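Local structure of dual specificity protein phosphatase 18 (Homo sapiens, 2ESB) at residues A[20-24]-A[133-138]; A[79-83]-A[113-117]; A[142-148]-A[173-178]. The protein removes phosphate from phosphotyrosine and, less readily, phosphothreonine in MAP-kinase peptides, as a dual-specificity member of the protein tyrosine phosphatase family. All blocks are in the same frame, centred on the assembly; numbering follows the deposited sequence.

Contact 2 is the buried one: segment 79-83 meets helix 110-122 through leucine, alanine and phenylalanine side chains, with a single water bridging the backbones. Contacts 1 and 3 lie nearer the surface and mix apolar packing with direct side-chain hydrogen bonds. Contact 1 ties edge strand 21-24 to the end of helix 127-137, and contact 3 lays the C-terminal segment 173-178 against the start of helix 145-159, adding a cation-pi stack. Helix 110-122 links all three: Cys115 and Leu116 reach Thr134 of contact 1, while Ala113 and Leu116 pack on Phe147, Pro143 and Trp148 of contact 3. Contacts 1 and 3 adjoin only through the sequence.

Contact 1: residues A[20-24]-A[133-138]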
loop_
_atom_site.group_PDB
_atom_site.type_symbol
_atom_site.label_atom_id
_atom_site.label_comp_id
_atom_site.label_asym_id
_atom_site.label_seq_id
_atom_site.Cartn_x
_atom_site.Cartn_y
_atom_site.Cartn_z
ATOM N N LEU A 20 1.235 13.637 2.645
ATOM C CA LEU A 20 0.355 12.483 2.540
ATOM C C LEU A 20 -0.313 12.444 1.175
ATOM O O LEU A 20 -0.936 13.416 0.757
ATOM C CB LEU A 20 -0.729 12.539 3.615
ATOM C CG LEU A 20 -0.470 11.895 4.975
ATOM C CD1 LEU A 20 0.912 12.246 5.497
ATOM C CD2 LEU A 20 -1.558 12.352 5.938
ATOM N N SER A 21 -0.170 11.323 0.481
ATOM C CA SER A 21 -0.808 11.155 -0.816
ATOM C C SER A 21 -2.170 10.507 -0.579
ATOM O O SER A 21 -2.257 9.352 -0.160
ATOM C CB SER A 21 0.042 10.265 -1.722
ATOM O OG SER A 21 1.355 10.792 -1.873
ATOM N N GLN A 22 -3.244 11.243 -0.841
ATOM C CA GLN A 22 -4.562 10.680 -0.631
ATOM C C GLN A 22 -4.932 9.726 -1.767
ATOM O O GLN A 22 -4.831 10.078 -2.940
ATOM C CB GLN A 22 -5.612 11.786 -0.500
ATOM C CG GLN A 22 -6.999 11.214 -0.202
ATOM C CD GLN A 22 -7.992 12.255 0.302
ATOM O OE1 GLN A 22 -7.879 13.434 0.005
ATOM N NE2 GLN A 22 -8.980 11.802 1.052
ATOM N N ILE A 23 -5.358 8.513 -1.421
ATOM C CA ILE A 23 -5.717 7.538 -2.444
ATOM C C ILE A 23 -7.232 7.417 -2.578
ATOM O O ILE A 23 -7.752 7.341 -3.689
ATOM C CB ILE A 23 -5.126 6.148 -2.142
ATOM C CG1 ILE A 23 -3.639 6.263 -1.790
ATOM C CG2 ILE A 23 -5.320 5.232 -3.350
ATOM C CD1 ILE A 23 -2.794 7.025 -2.809
ATOM N N THR A 24 -7.940 7.384 -1.451
ATOM C CA THR A 24 -9.398 7.297 -1.474
ATOM C C THR A 24 -9.891 8.237 -0.393
ATOM O O THR A 24 -9.096 8.922 0.238
ATOM C CB THR A 24 -9.912 5.886 -1.140
ATOM O OG1 THR A 24 -9.692 5.627 0.250
ATOM C CG2 THR A 24 -9.186 4.816 -1.994
ATOM N N TRP A 133 -4.368 4.297 -11.037
ATOM C CA TRP A 133 -4.966 5.209 -10.071
ATOM C C TRP A 133 -3.968 5.599 -8.978
ATOM O O TRP A 133 -3.772 6.781 -8.700
ATOM C CB TRP A 133 -6.204 4.563 -9.427
ATOM C CG TRP A 133 -6.811 5.412 -8.319
ATOM C CD1 TRP A 133 -6.503 5.372 -6.978
ATOM C CD2 TRP A 133 -7.750 6.481 -8.481
ATOM N NE1 TRP A 133 -7.195 6.364 -6.297
ATOM C CE2 TRP A 133 -7.964 7.056 -7.200
ATOM C CE3 TRP A 133 -8.432 7.015 -9.584
ATOM C CZ2 TRP A 133 -8.828 8.138 -7.000
ATOM C CZ3 TRP A 133 -9.293 8.092 -9.380
ATOM C CH2 TRP A 133 -9.482 8.639 -8.099
ATOM N N THR A 134 -3.333 4.610 -8.361
ATOM C CA THR A 134 -2.395 4.905 -7.278
ATOM C C THR A 134 -1.218 5.741 -7.758
ATOM O O THR A 134 -0.807 6.702 -7.090
ATOM C CB THR A 134 -1.905 3.598 -6.592
ATOM O OG1 THR A 134 -3.042 2.874 -6.091
ATOM C CG2 THR A 134 -0.980 3.916 -5.418
ATOM N N LYS A 135 -0.684 5.386 -8.921
ATOM C CA LYS A 135 0.442 6.111 -9.512
ATOM C C LYS A 135 0.039 7.573 -9.775
ATOM O O LYS A 135 0.855 8.493 -9.633
ATOM C CB LYS A 135 0.861 5.413 -10.815
ATOM C CG LYS A 135 1.855 6.170 -11.672
ATOM C CD LYS A 135 3.274 5.814 -11.334
ATOM C CE LYS A 135 4.217 6.409 -12.364
ATOM N NZ LYS A 135 5.625 6.093 -12.048
ATOM N N SER A 136 -1.217 7.787 -10.154
ATOM C CA SER A 136 -1.710 9.147 -10.395
ATOM C C SER A 136 -1.743 9.911 -9.074
ATOM O O SER A 136 -1.463 11.104 -9.038
ATOM C CB SER A 136 -3.120 9.131 -10.991
ATOM O OG SER A 136 -3.119 8.526 -12.271
ATOM N N CYS A 137 -2.082 9.225 -7.986
ATOM C CA CYS A 137 -2.131 9.886 -6.683
ATOM C C CYS A 137 -0.750 10.091 -6.087
ATOM O O CYS A 137 -0.509 11.083 -5.402
ATOM C CB CYS A 137 -2.948 9.075 -5.679
ATOM S SG CYS A 137 -4.656 8.806 -6.110
ATOM N N ARG A 138 0.151 9.145 -6.333
ATOM C CA ARG A 138 1.505 9.231 -5.788
ATOM C C ARG A 138 2.461 8.693 -6.844
ATOM O O ARG A 138 2.775 7.509 -6.860
ATOM C CB ARG A 138 1.606 8.395 -4.504
ATOM C CG ARG A 138 2.909 8.561 -3.737
ATOM C CD ARG A 138 2.919 7.697 -2.476
ATOM N NE ARG A 138 4.192 7.771 -1.751
ATOM C CZ ARG A 138 4.583 8.810 -1.019
ATOM N NH1 ARG A 138 3.805 9.874 -0.902
ATOM N NH2 ARG A 138 5.756 8.788 -0.398
HETATM O O HOH W 1 1.351 12.539 -3.896
#
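Arg138 and Ser21 form one of two hydrogen bonds here: NH1 of Arg138 donates to OG of Ser21 at 2.8 Å, with the hydroxyl lying in the guanidinium plane. With chi1 at -172° the Arg138 side chain leaves its backbone opposite N and stays extended to NE, laying its methylenes along the serine. The guanidinium also donates through NE and NH2 to the carbonyls of Gly107 and Ala106, in the P-loop (the CX5R phosphate-binding loop) that follows the predicted catalytic Cys104. A water bridges OG of Ser21 and O of Cys137, so the small hydroxyl serves both a side chain and the helix end. In the second bond, NE1 of Trp133 donates to the carbonyl O of Ile23 at 2.8 Å, close to the ring plane. The contact joins strand 21-24, at the edge of the phosphatase domain's mixed sheet, to the last turn of helix 127-137, nearly antiparallel to it at 152°. Ile23 packs against two helix residues, its branched side chain sending CD1 to CB of Cys137 at 3.5 Å while CG2 lies 3.8 Å from CD1 of Trp133. Cys137 is slim enough for its SG to approach the Trp133 ring over one face.

Contact 2: residues A[79-83]-A[113-117]; sequences LCDFF and ALCLA
The backbones of segment 79-83, which runs into the start of helix 83-95, and helix 110-122 come nearest at Phe83 and Ala117, whose CA atoms are 5.8 Å apart; a water links the two backbones, donating to O of Phe83 and O of Leu114. Leu114 is central to the packing. With CG anti to the carbonyl carbon (chi1 -71°), its side chain is brought toward segment 79-83, and CD2 lies 3.6 Å from CD2 of Leu79 and also 3.6 Å from CD2 of Phe83, reaching the phenylalanine ring at its edge, in plane. Ala117 approaches that ring differently, with its CB over one face, 4.1 Å from the centroid, in a CH-pi contact. Alanine suits both helix positions, since its short side chain lets the partner come close; at Ala113, CB receives CD1 of Leu79 at 3.7 Å. CA of Cys80 lies over the centre of the opposite face, so the Phe83 ring is sandwiched between it and CB of Ala117. Replacing Phe83 by an alanine would probably open a gap between Cys80 and Ala117 and leave CD2 of Leu114 without its aromatic neighbour. Phe83 opens helix 83-95, while helix 145-159 adds Leu151 and Tyr154 against Phe83 and Gln150 against Leu79. On the sheet side, Val52, just past strand 48-51, touches both Leu79 and Leu114.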
loop_
_atom_site.group_PDB
_atom_site.type_symbol
_atom_site.label_atom_id
_atom_site.label_comp_id
_atom_site.label_asym_id
_atom_site.label_seq_id
_atom_site.Cartn_x
_atom_site.Cartn_y
_atom_site.Cartn_z
ATOM N N LEU A 79 4.726 -10.259 1.809
ATOM C CA LEU A 79 3.753 -9.213 2.091
ATOM C C LEU A 79 2.374 -9.768 1.794
ATOM O O LEU A 79 1.386 -9.365 2.412
ATOM C CB LEU A 79 3.978 -7.991 1.200
ATOM C CG LEU A 79 4.205 -6.622 1.837
ATOM C CD1 LEU A 79 4.006 -5.578 0.749
ATOM C CD2 LEU A 79 3.252 -6.367 3.005
ATOM N N CYS A 80 2.316 -10.690 0.835
ATOM C CA CYS A 80 1.057 -11.319 0.436
ATOM C C CYS A 80 0.259 -11.887 1.607
ATOM O O CYS A 80 -0.973 -11.909 1.554
ATOM C CB CYS A 80 1.308 -12.423 -0.598
ATOM S SG CYS A 80 2.479 -13.683 -0.065
ATOM N N ASP A 81 0.934 -12.339 2.665
ATOM C CA ASP A 81 0.190 -12.878 3.815
ATOM C C ASP A 81 -0.652 -11.807 4.497
ATOM O O ASP A 81 -1.569 -12.110 5.263
ATOM C CB ASP A 81 1.128 -13.509 4.841
ATOM C CG ASP A 81 1.907 -14.677 4.273
ATOM O OD1 ASP A 81 1.426 -15.298 3.303
ATOM O OD2 ASP A 81 2.994 -14.978 4.802
ATOM N N PHE A 82 -0.360 -10.546 4.206
ATOM C CA PHE A 82 -1.117 -9.465 4.811
ATOM C C PHE A 82 -2.128 -8.795 3.880
ATOM O O PHE A 82 -2.874 -7.930 4.323
ATOM C CB PHE A 82 -0.167 -8.403 5.378
ATOM C CG PHE A 82 0.693 -8.908 6.494
ATOM C CD1 PHE A 82 1.915 -9.510 6.227
ATOM C CD2 PHE A 82 0.269 -8.800 7.814
ATOM C CE1 PHE A 82 2.707 -10.002 7.265
ATOM C CE2 PHE A 82 1.053 -9.289 8.863
ATOM C CZ PHE A 82 2.274 -9.891 8.585
ATOM N N PHE A 83 -2.159 -9.190 2.610
ATOM C CA PHE A 83 -3.085 -8.586 1.645
ATOM C C PHE A 83 -4.539 -8.538 2.128
ATOM O O PHE A 83 -5.141 -7.474 2.188
ATOM C CB PHE A 83 -3.042 -9.336 0.301
ATOM C CG PHE A 83 -1.805 -9.068 -0.527
ATOM C CD1 PHE A 83 -1.571 -9.804 -1.691
ATOM C CD2 PHE A 83 -0.886 -8.090 -0.160
ATOM C CE1 PHE A 83 -0.436 -9.569 -2.483
ATOM C CE2 PHE A 83 0.256 -7.845 -0.947
ATOM C CZ PHE A 83 0.476 -8.592 -2.110
ATOM N N ALA A 113 2.212 -1.559 -2.276
ATOM C CA ALA A 113 1.711 -2.892 -2.605
ATOM C C ALA A 113 0.447 -3.224 -1.821
ATOM O O ALA A 113 -0.500 -3.802 -2.370
ATOM C CB ALA A 113 2.789 -3.944 -2.331
ATOM N N LEU A 114 0.415 -2.868 -0.538
ATOM C CA LEU A 114 -0.781 -3.154 0.257
ATOM C C LEU A 114 -1.952 -2.311 -0.237
ATOM O O LEU A 114 -3.104 -2.758 -0.227
ATOM C CB LEU A 114 -0.532 -2.899 1.748
ATOM C CG LEU A 114 0.397 -3.921 2.419
ATOM C CD1 LEU A 114 0.305 -3.791 3.919
ATOM C CD2 LEU A 114 -0.009 -5.334 2.024
ATOM N N CYS A 115 -1.652 -1.092 -0.677
ATOM C CA CYS A 115 -2.683 -0.211 -1.200
ATOM C C CYS A 115 -3.302 -0.838 -2.457
ATOM O O CYS A 115 -4.524 -0.853 -2.607
ATOM C CB CYS A 115 -2.097 1.160 -1.534
ATOM S SG CYS A 115 -3.297 2.276 -2.348
ATOM N N LEU A 116 -2.459 -1.362 -3.352
ATOM C CA LEU A 116 -2.964 -1.990 -4.572
ATOM C C LEU A 116 -3.870 -3.171 -4.239
ATOM O O LEU A 116 -4.923 -3.344 -4.853
ATOM C CB LEU A 116 -1.812 -2.465 -5.474
ATOM C CG LEU A 116 -0.856 -1.382 -5.985
ATOM C CD1 LEU A 116 0.182 -2.014 -6.908
ATOM C CD2 LEU A 116 -1.640 -0.292 -6.725
ATOM N N ALA A 117 -3.471 -3.976 -3.255
ATOM C CA ALA A 117 -4.274 -5.128 -2.869
ATOM C C ALA A 117 -5.627 -4.661 -2.358
ATOM O O ALA A 117 -6.669 -5.236 -2.695
ATOM C CB ALA A 117 -3.550 -5.956 -1.782
HETATM O O HOH W 2 -3.815 -4.718 1.872
#

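Contact 3: residues A[142-148]-A[173-178]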
loop_
_atom_site.group_PDB
_atom_site.type_symbol
_atom_site.label_atom_id
_atom_site.label_comp_id
_atom_site.label_asym_id
_atom_site.label_seq_id
_atom_site.Cartn_x
_atom_site.Cartn_y
_atom_site.Cartn_z
ATOM N N ARG A 142 6.450 2.331 -6.606
ATOM C CA ARG A 142 7.102 1.318 -7.419
ATOM C C ARG A 142 7.368 0.051 -6.613
ATOM O O ARG A 142 8.449 -0.136 -6.073
ATOM C CB ARG A 142 8.416 1.858 -7.998
ATOM C CG ARG A 142 9.216 0.805 -8.771
ATOM C CD ARG A 142 10.220 1.403 -9.743
ATOM N NE ARG A 142 9.563 1.917 -10.940
ATOM C CZ ARG A 142 9.823 1.510 -12.180
ATOM N NH1 ARG A 142 10.736 0.573 -12.405
ATOM N NH2 ARG A 142 9.159 2.039 -13.199
ATOM N N PRO A 143 6.372 -0.840 -6.520
ATOM C CA PRO A 143 6.562 -2.082 -5.765
ATOM C C PRO A 143 7.732 -2.881 -6.367
ATOM O O PRO A 143 7.936 -2.852 -7.586
ATOM C CB PRO A 143 5.238 -2.811 -5.970
ATOM C CG PRO A 143 4.240 -1.685 -6.139
ATOM C CD PRO A 143 4.999 -0.740 -7.049
ATOM N N ASN A 144 8.495 -3.588 -5.537
ATOM C CA ASN A 144 9.595 -4.381 -6.081
ATOM C C ASN A 144 8.972 -5.528 -6.861
ATOM O O ASN A 144 7.789 -5.836 -6.675
ATOM C CB ASN A 144 10.548 -4.884 -4.972
ATOM C CG ASN A 144 9.931 -5.954 -4.074
ATOM O OD1 ASN A 144 9.478 -7.003 -4.542
ATOM N ND2 ASN A 144 9.939 -5.698 -2.765
ATOM N N SER A 145 9.746 -6.150 -7.752
ATOM C CA SER A 145 9.232 -7.235 -8.581
ATOM C C SER A 145 8.595 -8.417 -7.852
ATOM O O SER A 145 7.669 -9.049 -8.374
ATOM C CB SER A 145 10.332 -7.735 -9.535
ATOM O OG SER A 145 10.579 -6.758 -10.538
ATOM N N GLY A 146 9.083 -8.737 -6.663
ATOM C CA GLY A 146 8.491 -9.840 -5.922
ATOM C C GLY A 146 7.073 -9.482 -5.485
ATOM O O GLY A 146 6.169 -10.320 -5.489
ATOM N N PHE A 147 6.869 -8.229 -5.094
ATOM C CA PHE A 147 5.540 -7.797 -4.678
ATOM C C PHE A 147 4.603 -7.822 -5.894
ATOM O O PHE A 147 3.420 -8.117 -5.770
ATOM C CB PHE A 147 5.606 -6.388 -4.064
ATOM C CG PHE A 147 6.344 -6.326 -2.740
ATOM C CD1 PHE A 147 6.704 -5.097 -2.186
ATOM C CD2 PHE A 147 6.662 -7.493 -2.044
ATOM C CE1 PHE A 147 7.373 -5.027 -0.955
ATOM C CE2 PHE A 147 7.328 -7.442 -0.815
ATOM C CZ PHE A 147 7.686 -6.208 -0.268
ATOM N N TRP A 148 5.133 -7.517 -7.075
ATOM C CA TRP A 148 4.309 -7.558 -8.274
ATOM C C TRP A 148 3.822 -8.988 -8.522
ATOM O O TRP A 148 2.645 -9.209 -8.809
ATOM C CB TRP A 148 5.079 -7.030 -9.488
ATOM C CG TRP A 148 4.994 -5.539 -9.606
ATOM C CD1 TRP A 148 5.987 -4.635 -9.382
ATOM C CD2 TRP A 148 3.826 -4.780 -9.943
ATOM N NE1 TRP A 148 5.512 -3.354 -9.553
ATOM C CE2 TRP A 148 4.187 -3.417 -9.899
ATOM C CE3 TRP A 148 2.504 -5.124 -10.278
ATOM C CZ2 TRP A 148 3.272 -2.387 -10.176
ATOM C CZ3 TRP A 148 1.593 -4.100 -10.553
ATOM C CH2 TRP A 148 1.983 -2.750 -10.499
ATOM N N MET A 173 13.062 -9.769 -14.224
ATOM C CA MET A 173 11.602 -9.771 -14.299
ATOM C C MET A 173 10.981 -8.461 -13.835
ATOM O O MET A 173 11.359 -7.907 -12.806
ATOM C CB MET A 173 11.035 -10.907 -13.450
ATOM C CG MET A 173 11.506 -12.284 -13.865
ATOM S SD MET A 173 10.810 -12.772 -15.433
ATOM C CE MET A 173 9.402 -13.688 -14.888
ATOM N N ILE A 174 10.020 -7.974 -14.601
ATOM C CA ILE A 174 9.322 -6.742 -14.259
ATOM C C ILE A 174 7.900 -6.892 -14.757
ATOM O O ILE A 174 7.629 -7.731 -15.614
ATOM C CB ILE A 174 9.931 -5.518 -14.978
ATOM C CG1 ILE A 174 9.822 -5.713 -16.497
ATOM C CG2 ILE A 174 11.383 -5.327 -14.553
ATOM C CD1 ILE A 174 10.411 -4.605 -17.319
ATOM N N PRO A 175 6.965 -6.101 -14.212
ATOM C CA PRO A 175 5.568 -6.177 -14.661
ATOM C C PRO A 175 5.614 -5.589 -16.063
ATOM O O PRO A 175 6.434 -4.695 -16.314
ATOM C CB PRO A 175 4.817 -5.237 -13.712
ATOM C CG PRO A 175 5.784 -4.907 -12.631
ATOM C CD PRO A 175 7.157 -5.064 -13.189
ATOM N N ASP A 176 4.765 -6.059 -16.978
ATOM C CA ASP A 176 4.814 -5.511 -18.329
ATOM C C ASP A 176 4.594 -3.996 -18.332
ATOM O O ASP A 176 5.103 -3.289 -19.209
ATOM C CB ASP A 176 3.818 -6.220 -19.270
ATOM C CG ASP A 176 2.453 -6.448 -18.644
ATOM O OD1 ASP A 176 2.069 -5.720 -17.711
ATOM O OD2 ASP A 176 1.748 -7.366 -19.109
ATOM N N ILE A 177 3.867 -3.506 -17.331
ATOM C CA ILE A 177 3.593 -2.078 -17.160
ATOM C C ILE A 177 4.874 -1.252 -17.237
ATOM O O ILE A 177 4.846 -0.081 -17.612
ATOM C CB ILE A 177 2.978 -1.793 -15.765
ATOM C CG1 ILE A 177 1.592 -2.418 -15.655
ATOM C CG2 ILE A 177 2.905 -0.298 -15.519
ATOM C CD1 ILE A 177 0.962 -2.221 -14.286
ATOM N N TYR A 178 5.994 -1.845 -16.843
ATOM C CA TYR A 178 7.251 -1.116 -16.858
ATOM C C TYR A 178 8.008 -1.215 -18.178
ATOM O O TYR A 178 9.153 -0.767 -18.270
ATOM C CB TYR A 178 8.143 -1.582 -15.706
ATOM C CG TYR A 178 7.582 -1.296 -14.326
ATOM C CD1 TYR A 178 6.524 -0.398 -14.142
ATOM C CD2 TYR A 178 8.129 -1.906 -13.198
ATOM C CE1 TYR A 178 6.026 -0.118 -12.855
ATOM C CE2 TYR A 178 7.647 -1.637 -11.922
ATOM C CZ TYR A 178 6.600 -0.746 -11.758
ATOM O OH TYR A 178 6.145 -0.491 -10.490
#
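Where the chain's C-terminal end folds back on the N-terminus of helix 145-159, Arg142 stacks on Tyr178 in a cation-pi contact. The guanidinium lies flat over one face of the phenol ring, with CZ of Arg142 3.8 Å from the centroid of the Tyr178 ring and the planes 11° apart. The arginine chain bends at chi3 (-76°), which folds its flat end back over the ring; a long cationic side chain suits this exposed place, where it can lie on an aromatic and still meet solvent. At the far end of the same tyrosine, OH of Tyr178 accepts from NE1 of Trp148 at 3.1 Å in a bent bond (N-H...O 136°), the hydroxyl tilted somewhat from the indole plane. The helix is capped by Asn144, whose OD1 accepts from N of Phe147 at 2.9 Å and, weakly, from N of Gly146. In its first turn, Ser145 donates from OG to the carbonyl O of Met173 at 2.7 Å, a short bond to the backbone beside strand 174-175. That strand pairs with strand 166-167 in a small antiparallel sheet. CD1 of Ile177 approaches CH2 of Trp148 at 4.0 Å. Leu116 and Met166 add further cover to the indole.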